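Local coordinates for homocysteine S-methyltransferase (Escherichia coli, PDB 5DMM), which catalyses methyl transfer from S-methylmethionine, and less efficiently from S-adenosylmethionine, to homocysteine, yielding methionine with the help of a zinc ion, at residues E104-L107 with A108-P111. Sequence-based numbering, arbitrary orientation.
Sequences EAYL and AENP
The phenol ring of Tyr106 lies beside the side chain of Asn110, whose CB sits over one ring face, displaced from the ring centre, in a CH-pi contact 4.3 Å from the ring centroid. Both side chains run the same way, each with CG anti to its own backbone N (chi1 -172° for Tyr106, -176° for Asn110), and this brings Asn110 ND2 within 3.2 Å of Tyr106 OH. That hydrogen bond is nearly straight, with the hydroxyl oxygen in the plane of the amide, although ring and amide planes stand 85° apart. Asn110 OD1 accepts from the backbone N of Gln112, as in an Asx turn, and the two bonds together set the orientation of the amide. The carboxylate of Glu109 approaches the ring obliquely, OE2 lying 3.8 Å from Tyr106 CE1, while OE1 forms a salt bridge with Arg60. A leucine in place of Tyr106 would probably leave the Asn110 amide without its hydroxyl partner and its CB without a ring to rest on. Along the backbone, Ala108 N bonds to Glu104 O and Glu109 N to Ala105 O, and a short bond of 2.6 Å from Asn110 N to Tyr106 O closes the final turn. Asn110 then leaves helical geometry, and the Pro111 ring packs against Leu107 O, with CG 3.5 Å away; proline has no N-H to offer that carbonyl. The contact lies at the C-terminal end of helix 85-109 in the TIM barrel, where Tyr106 also packs on Leu56 and Tyr59 of helix 48-61, and Tyr106 and Leu107 touch Ala113 and Leu116 in the loop leading to strand 117-122.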
loop_
_atom_site.group_PDB
_atom_site.type_symbol
_atom_site.label_atom_id
_atom_site.label_comp_id
_atom_site.label_asym_id
_atom_site.label_seq_id
_atom_site.Cartn_x
_atom_site.Cartn_y
_atom_site.Cartn_z
ATOM N N GLU A 104 -16.248 9.841 3.037
ATOM C CA GLU A 104 -17.354 10.758 3.323
ATOM C C GLU A 104 -18.674 9.989 3.385
ATOM O O GLU A 104 -19.457 10.171 4.317
ATOM C CB GLU A 104 -17.434 11.872 2.270
ATOM C CG GLU A 104 -16.255 12.826 2.298
ATOM C CD GLU A 104 -16.077 13.487 3.651
ATOM O OE1 GLU A 104 -16.934 14.312 4.024
ATOM O OE2 GLU A 104 -15.093 13.175 4.354
ATOM N N ALA A 105 -18.904 9.121 2.398
ATOM C CA ALA A 105 -20.120 8.311 2.335
ATOM C C ALA A 105 -20.294 7.394 3.543
ATOM O O ALA A 105 -21.394 7.273 4.084
ATOM C CB ALA A 105 -20.139 7.484 1.055
ATOM N N TYR A 106 -19.218 6.739 3.966
ATOM C CA TYR A 106 -19.330 5.814 5.075
ATOM C C TYR A 106 -19.569 6.565 6.387
ATOM O O TYR A 106 -20.342 6.117 7.234
ATOM C CB TYR A 106 -18.082 4.930 5.190
ATOM C CG TYR A 106 -18.292 3.856 6.226
ATOM C CD1 TYR A 106 -19.326 2.934 6.088
ATOM C CD2 TYR A 106 -17.503 3.792 7.365
ATOM C CE1 TYR A 106 -19.542 1.960 7.048
ATOM C CE2 TYR A 106 -17.722 2.815 8.329
ATOM C CZ TYR A 106 -18.737 1.907 8.159
ATOM O OH TYR A 106 -18.958 0.943 9.116
ATOM N N LEU A 107 -18.909 7.707 6.556
ATOM C CA LEU A 107 -19.027 8.462 7.802
ATOM C C LEU A 107 -20.376 9.156 7.897
ATOM O O LEU A 107 -20.827 9.490 8.986
ATOM C CB LEU A 107 -17.895 9.485 7.933
ATOM C CG LEU A 107 -16.520 8.883 8.197
ATOM C CD1 LEU A 107 -15.446 9.954 8.163
ATOM C CD2 LEU A 107 -16.500 8.142 9.533
ATOM N N ALA A 108 -21.020 9.369 6.759
ATOM C CA ALA A 108 -22.387 9.878 6.770
ATOM C C ALA A 108 -23.326 8.766 7.264
ATOM O O ALA A 108 -24.196 8.993 8.108
ATOM C CB ALA A 108 -22.791 10.370 5.382
ATOM N N GLU A 109 -23.117 7.563 6.736
ATOM C CA GLU A 109 -23.826 6.353 7.150
ATOM C C GLU A 109 -23.527 5.971 8.603
ATOM O O GLU A 109 -24.444 5.702 9.379
ATOM C CB GLU A 109 -23.449 5.210 6.200
ATOM C CG GLU A 109 -23.771 3.794 6.645
ATOM C CD GLU A 109 -23.276 2.764 5.629
ATOM O OE1 GLU A 109 -22.986 3.164 4.480
ATOM O OE2 GLU A 109 -23.169 1.568 5.971
ATOM N N ASN A 110 -22.248 5.961 8.968
ATOM C CA ASN A 110 -21.819 5.557 10.308
ATOM C C ASN A 110 -20.830 6.548 10.918
ATOM O O ASN A 110 -19.624 6.335 10.856
ATOM C CB ASN A 110 -21.185 4.159 10.269
ATOM C CG ASN A 110 -20.806 3.628 11.659
ATOM O OD1 ASN A 110 -21.259 4.139 12.686
ATOM N ND2 ASN A 110 -19.977 2.585 11.687
ATOM N N PRO A 111 -21.340 7.631 11.527
ATOM C CA PRO A 111 -20.472 8.651 12.143
ATOM C C PRO A 111 -19.643 8.105 13.311
ATOM O O PRO A 111 -18.681 8.742 13.734
ATOM C CB PRO A 111 -21.462 9.714 12.633
ATOM C CG PRO A 111 -22.749 9.426 11.909
ATOM C CD PRO A 111 -22.768 7.958 11.669
#